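Local structure of ornithine carbamoyltransferase (Giardia intestinalis, 3GRF) at residues His226-Gly231 with Thr261-Asp266; Asp177-Cys182 with Lys203-Glu208. The protein probably catalyses the transfer of a carbamoyl group from carbamoyl phosphate to ornithine, giving citrulline. One frame throughout, in Å; residues are numbered along the deposited sequence.

Contact 1 (His226-Gly231 with Thr261-Asp266); sequences HDCKKG and TPFQVD
Phe263 meets the chain from His226 to Cys228 through CD1, CE1 and CZ of its ring. CD1 of Phe263 packs on CB of Cys228 at 3.5 Å. CE1 of Phe263 lies 3.5 Å from the backbone N of Cys228, which approaches obliquely. CZ of Phe263 reaches O of His226 at 3.4 Å, and this oxygen sits at the ring edge, near its plane. The ring is carried to this place by a first torsion that sets CG opposite the carbonyl carbon (chi1 -69°). Both Phe263 and Cys228 are buried. This is the tight part. Cys228 points its CB at the ring, while its SG is bonded to SG of Cys167.

A water over one face of the ring, offset toward the rim, joins the backbones. It donates to O of Pro262 at 2.7 Å and accepts from N of Cys228 at 3.2 Å. It lies 3.8 Å above the ring plane.

The contact is looser at Lys229, which is exposed, and Asp266, which is partly exposed. Lys229 stretches toward Asp266, but NZ of Lys229 stays 4.7 Å from OD2 of Asp266. That is an attraction at most. Asp266 is already engaged: its OD2 accepts from Val269 N and caps helix 267-270.

Asp227 holds the N-cap position of helix 228-232, whose first turn includes the bond from Gly231 N to Asp227 O. The contact thus joins the start of helix 228-232 to the loop leading into helix 267-270. Strand 221-225, just before it, is outermost within this chain in a five-stranded parallel sheet of order 3-2-1-4-5, consistent with a Rossmann-like alpha/beta fold.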
loop_
_atom_site.group_PDB
_atom_site.type_symbol
_atom_site.label_atom_id
_atom_site.label_comp_id
_atom_site.label_asym_id
_atom_site.label_seq_id
_atom_site.Cartn_x
_atom_site.Cartn_y
_atom_site.Cartn_z
ATOM N N HIS A 226 -17.640 -4.931 41.703
ATOM C CA HIS A 226 -17.096 -6.289 41.593
ATOM C C HIS A 226 -18.170 -7.371 41.395
ATOM O O HIS A 226 -17.954 -8.541 41.697
ATOM C CB HIS A 226 -16.110 -6.577 42.749
ATOM C CG HIS A 226 -14.878 -5.719 42.695
ATOM N ND1 HIS A 226 -14.346 -5.098 43.805
ATOM C CD2 HIS A 226 -14.100 -5.348 41.652
ATOM C CE1 HIS A 226 -13.279 -4.405 43.447
ATOM N NE2 HIS A 226 -13.115 -4.536 42.142
ATOM N N ASP A 227 -19.314 -6.928 40.857
ATOM C CA ASP A 227 -20.475 -7.742 40.493
ATOM C C ASP A 227 -21.068 -7.043 39.277
ATOM O O ASP A 227 -21.557 -5.907 39.407
ATOM C CB ASP A 227 -21.484 -7.765 41.663
ATOM C CG ASP A 227 -22.558 -8.868 41.528
ATOM O OD1 ASP A 227 -22.322 -10.007 41.998
ATOM O OD2 ASP A 227 -23.649 -8.604 40.976
ATOM N N CYS A 228 -20.905 -7.623 38.102
ATOM C CA CYS A 228 -21.350 -7.012 36.858
ATOM C C CYS A 228 -22.857 -6.711 36.808
ATOM O O CYS A 228 -23.264 -5.705 36.231
ATOM C CB CYS A 228 -20.923 -7.930 35.713
ATOM S SG CYS A 228 -21.102 -7.205 34.061
ATOM N N LYS A 229 -23.671 -7.576 37.412
ATOM C CA LYS A 229 -25.135 -7.355 37.437
ATOM C C LYS A 229 -25.510 -6.137 38.260
ATOM O O LYS A 229 -26.368 -5.313 37.869
ATOM C CB LYS A 229 -25.868 -8.591 37.979
ATOM C CG LYS A 229 -26.391 -9.445 36.842
ATOM C CD LYS A 229 -26.785 -10.858 37.243
ATOM C CE LYS A 229 -26.098 -11.808 36.260
ATOM N NZ LYS A 229 -26.195 -13.249 36.615
ATOM N N LYS A 230 -24.837 -6.017 39.407
ATOM C CA LYS A 230 -25.031 -4.890 40.283
ATOM C C LYS A 230 -24.507 -3.683 39.547
ATOM O O LYS A 230 -25.106 -2.614 39.607
ATOM C CB LYS A 230 -24.310 -5.088 41.629
ATOM C CG LYS A 230 -24.719 -6.350 42.379
ATOM C CD LYS A 230 -25.226 -6.053 43.777
ATOM C CE LYS A 230 -25.945 -7.282 44.404
ATOM N NZ LYS A 230 -27.408 -7.389 44.058
ATOM N N GLY A 231 -23.393 -3.867 38.844
ATOM C CA GLY A 231 -22.769 -2.763 38.120
ATOM C C GLY A 231 -23.549 -2.294 36.924
ATOM O O GLY A 231 -23.524 -1.102 36.580
ATOM N N THR A 261 -15.052 -15.364 34.328
ATOM C CA THR A 261 -16.361 -15.929 33.950
ATOM C C THR A 261 -17.596 -15.262 34.567
ATOM O O THR A 261 -18.614 -15.148 33.872
ATOM C CB THR A 261 -16.424 -17.454 34.208
ATOM O OG1 THR A 261 -15.486 -18.099 33.349
ATOM C CG2 THR A 261 -17.819 -18.001 33.903
ATOM N N PRO A 262 -17.541 -14.872 35.871
ATOM C CA PRO A 262 -18.643 -14.084 36.433
ATOM C C PRO A 262 -18.868 -12.701 35.763
ATOM O O PRO A 262 -19.845 -12.007 36.107
ATOM C CB PRO A 262 -18.252 -13.919 37.920
ATOM C CG PRO A 262 -17.241 -14.927 38.177
ATOM C CD PRO A 262 -16.529 -15.204 36.902
ATOM N N PHE A 263 -17.997 -12.322 34.821
ATOM C CA PHE A 263 -18.115 -11.034 34.145
ATOM C C PHE A 263 -18.420 -11.125 32.702
ATOM O O PHE A 263 -18.292 -10.137 31.972
ATOM C CB PHE A 263 -16.905 -10.146 34.416
ATOM C CG PHE A 263 -16.874 -9.690 35.825
ATOM C CD1 PHE A 263 -17.516 -8.517 36.202
ATOM C CD2 PHE A 263 -16.323 -10.493 36.804
ATOM C CE1 PHE A 263 -17.528 -8.114 37.526
ATOM C CE2 PHE A 263 -16.338 -10.104 38.146
ATOM C CZ PHE A 263 -16.956 -8.930 38.512
ATOM N N GLN A 264 -18.870 -12.303 32.300
ATOM C CA GLN A 264 -19.352 -12.532 30.937
ATOM C C GLN A 264 -20.627 -11.750 30.755
ATOM O O GLN A 264 -21.522 -11.837 31.602
ATOM C CB GLN A 264 -19.674 -14.010 30.772
ATOM C CG GLN A 264 -20.296 -14.351 29.424
ATOM C CD GLN A 264 -20.295 -15.813 29.194
ATOM O OE1 GLN A 264 -21.107 -16.522 29.749
ATOM N NE2 GLN A 264 -19.343 -16.286 28.420
ATOM N N VAL A 265 -20.746 -10.983 29.676
ATOM C CA VAL A 265 -22.034 -10.318 29.445
ATOM C C VAL A 265 -23.036 -11.320 28.828
ATOM O O VAL A 265 -22.955 -11.637 27.656
ATOM C CB VAL A 265 -21.928 -8.973 28.634
ATOM C CG1 VAL A 265 -23.262 -8.358 28.499
ATOM C CG2 VAL A 265 -20.970 -7.965 29.308
ATOM N N ASP A 266 -23.951 -11.836 29.652
ATOM C CA ASP A 266 -25.020 -12.754 29.195
ATOM C C ASP A 266 -26.432 -12.115 29.218
ATOM O O ASP A 266 -26.577 -10.892 29.397
ATOM C CB ASP A 266 -24.966 -14.087 29.997
ATOM C CG ASP A 266 -25.183 -13.895 31.516
ATOM O OD1 ASP A 266 -24.978 -14.848 32.247
ATOM O OD2 ASP A 266 -25.575 -12.819 32.005
HETATM O O HOH W 1 -20.357 -10.715 38.467
#

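Contact 2 (Asp177-Cys182 with Lys203-Glu208); sequences DLMRGC and KEVIDE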
loop_
_atom_site.group_PDB
_atom_site.type_symbol
_atom_site.label_atom_id
_atom_site.label_comp_id
_atom_site.label_asym_id
_atom_site.label_seq_id
_atom_site.Cartn_x
_atom_site.Cartn_y
_atom_site.Cartn_z
ATOM N N ASP A 177 -9.085 3.985 28.375
ATOM C CA ASP A 177 -9.482 5.098 27.498
ATOM C C ASP A 177 -11.000 5.362 27.526
ATOM O O ASP A 177 -11.423 6.501 27.318
ATOM C CB ASP A 177 -8.931 4.859 26.067
ATOM C CG ASP A 177 -8.070 6.005 25.542
ATOM O OD1 ASP A 177 -7.755 6.973 26.262
ATOM O OD2 ASP A 177 -7.706 5.938 24.365
ATOM N N LEU A 178 -11.848 4.328 27.804
ATOM C CA LEU A 178 -13.335 4.507 27.954
ATOM C C LEU A 178 -13.588 5.334 29.224
ATOM O O LEU A 178 -14.403 6.261 29.198
ATOM C CB LEU A 178 -14.044 3.139 28.061
ATOM C CG LEU A 178 -14.980 2.625 26.943
ATOM C CD1 LEU A 178 -15.035 3.593 25.758
ATOM C CD2 LEU A 178 -14.532 1.241 26.465
ATOM N N MET A 179 -12.907 4.986 30.314
ATOM C CA MET A 179 -13.026 5.749 31.554
ATOM C C MET A 179 -12.684 7.212 31.312
ATOM O O MET A 179 -13.419 8.106 31.768
ATOM C CB MET A 179 -12.095 5.177 32.617
ATOM C CG MET A 179 -12.479 3.751 33.107
ATOM S SD MET A 179 -11.082 2.956 33.963
ATOM C CE MET A 179 -10.871 4.018 35.381
ATOM N N ARG A 180 -11.581 7.468 30.601
ATOM C CA ARG A 180 -11.210 8.854 30.227
ATOM C C ARG A 180 -12.276 9.553 29.367
ATOM O O ARG A 180 -12.535 10.741 29.569
ATOM C CB ARG A 180 -9.847 8.922 29.512
ATOM C CG ARG A 180 -8.580 8.527 30.349
ATOM C CD ARG A 180 -7.369 8.315 29.422
ATOM N NE ARG A 180 -6.267 7.529 30.058
ATOM C CZ ARG A 180 -5.653 6.478 29.505
ATOM N NH1 ARG A 180 -6.026 6.029 28.316
ATOM N NH2 ARG A 180 -4.676 5.841 30.149
ATOM N N GLY A 181 -12.838 8.853 28.367
ATOM C CA GLY A 181 -13.869 9.458 27.497
ATOM C C GLY A 181 -15.090 9.850 28.323
ATOM O O GLY A 181 -15.602 10.954 28.199
ATOM N N CYS A 182 -15.536 8.940 29.186
ATOM C CA CYS A 182 -16.661 9.165 30.074
ATOM C C CYS A 182 -16.363 10.365 30.978
ATOM O O CYS A 182 -17.187 11.226 31.136
ATOM C CB CYS A 182 -16.884 7.964 30.998
ATOM S SG CYS A 182 -17.695 6.518 30.374
ATOM N N LYS A 203 -4.626 2.575 39.580
ATOM C CA LYS A 203 -4.942 3.822 40.332
ATOM C C LYS A 203 -4.609 5.133 39.589
ATOM O O LYS A 203 -5.326 6.153 39.731
ATOM C CB LYS A 203 -4.365 3.817 41.764
ATOM C CG LYS A 203 -4.765 5.060 42.571
ATOM C CD LYS A 203 -5.226 4.755 44.021
ATOM C CE LYS A 203 -5.702 6.040 44.723
ATOM N NZ LYS A 203 -4.783 7.206 44.479
ATOM N N GLU A 204 -3.553 5.094 38.788
ATOM C CA GLU A 204 -3.135 6.232 38.006
ATOM C C GLU A 204 -4.249 6.684 37.061
ATOM O O GLU A 204 -4.492 7.889 36.890
ATOM C CB GLU A 204 -1.785 5.958 37.308
ATOM C CG GLU A 204 -1.803 5.572 35.832
ATOM C CD GLU A 204 -0.634 6.169 35.048
ATOM O OE1 GLU A 204 -0.791 7.275 34.454
ATOM O OE2 GLU A 204 0.445 5.527 35.017
ATOM N N VAL A 205 -4.967 5.706 36.519
ATOM C CA VAL A 205 -5.992 5.943 35.497
ATOM C C VAL A 205 -7.267 6.494 36.179
ATOM O O VAL A 205 -7.851 7.481 35.730
ATOM C CB VAL A 205 -6.235 4.650 34.637
ATOM C CG1 VAL A 205 -7.459 4.773 33.783
ATOM C CG2 VAL A 205 -4.988 4.324 33.782
ATOM N N ILE A 206 -7.657 5.896 37.298
ATOM C CA ILE A 206 -8.745 6.412 38.142
ATOM C C ILE A 206 -8.463 7.871 38.549
ATOM O O ILE A 206 -9.312 8.764 38.326
ATOM C CB ILE A 206 -8.952 5.527 39.387
ATOM C CG1 ILE A 206 -9.134 4.065 38.988
ATOM C CG2 ILE A 206 -10.169 5.982 40.179
ATOM C CD1 ILE A 206 -8.894 3.054 40.175
ATOM N N ASP A 207 -7.259 8.138 39.062
ATOM C CA ASP A 207 -6.839 9.511 39.432
ATOM C C ASP A 207 -6.918 10.526 38.286
ATOM O O ASP A 207 -7.462 11.627 38.453
ATOM C CB ASP A 207 -5.401 9.532 39.974
ATOM C CG ASP A 207 -5.257 8.810 41.309
ATOM O OD1 ASP A 207 -6.282 8.371 41.887
ATOM O OD2 ASP A 207 -4.110 8.689 41.781
ATOM N N GLU A 208 -6.362 10.172 37.130
ATOM C CA GLU A 208 -6.529 11.026 35.938
ATOM C C GLU A 208 -7.981 11.356 35.684
ATOM O O GLU A 208 -8.335 12.509 35.366
ATOM C CB GLU A 208 -5.941 10.370 34.683
ATOM C CG GLU A 208 -6.279 11.140 33.387
ATOM C CD GLU A 208 -5.491 10.666 32.181
ATOM O OE1 GLU A 208 -5.299 9.437 32.051
ATOM O OE2 GLU A 208 -5.081 11.519 31.360
#
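The guanidinium of Arg180 has carboxylates at its edge. CG of Asp177 lies at the edge, in plane, and OD1 of Asp177 accepts from NH1 of Arg180 at 2.8 Å. OE1 of Glu208 takes NE of Arg180 at 2.9 Å, with an N-H...O angle of 143°. This oxygen is tilted somewhat from the guanidinium plane. The guanidinium and carboxylate planes are 67° apart, and NE of Arg180 meets OE1 of Glu208 from above the carboxylate plane. CG2 of Val205 approaches NH2 of Arg180 obliquely. Phe132 adds a cation-pi contact, and its O accepts from NH1 of Arg180.

Glu208 reaches across because its chain is extended from CG onward. OE2 of Glu208 is held by Ser14 OG.

Apart from the ion pairs the contact is apolar. CE of Met179 rests 3.8 Å from CG1 of Val205 and 4.0 Å from CG1 of Ile206. The bend at chi3 turns this methyl toward them. Segments 177-182 and 203-208 run nearly parallel, 12° apart, with their axes 9.7 Å apart at closest approach.

Arg180 is buried, and two carboxylates flank it. They would offset its charge and probably keep it ionised. The salt-bridge network thus ties helix 173-185 to helix 203-216, and further bonds extend it to Ile13, Ser14 and His134.

Both contacts lie in the Asp/Orn binding domain, but at different depths. Contact 2 is buried, its centre about 12 Å from the centre of the chain. Contact 1 is partly buried, its centre about 22 Å from the centre of the chain. The two centres are about 20 Å apart and the contacts do not touch. They follow one another along the chain and share no helix. Strand 221-225 relates them: Met179 and Ile206 of contact 2 rest on it, and contact 1 begins just after it. Contact 2 pairs two regular helices through charge and methyl packing. Contact 1 joins a helix start to a loop through one ring and a water. Each also holds one cysteine of a disulfide, and both disulfides lead to sheet strands.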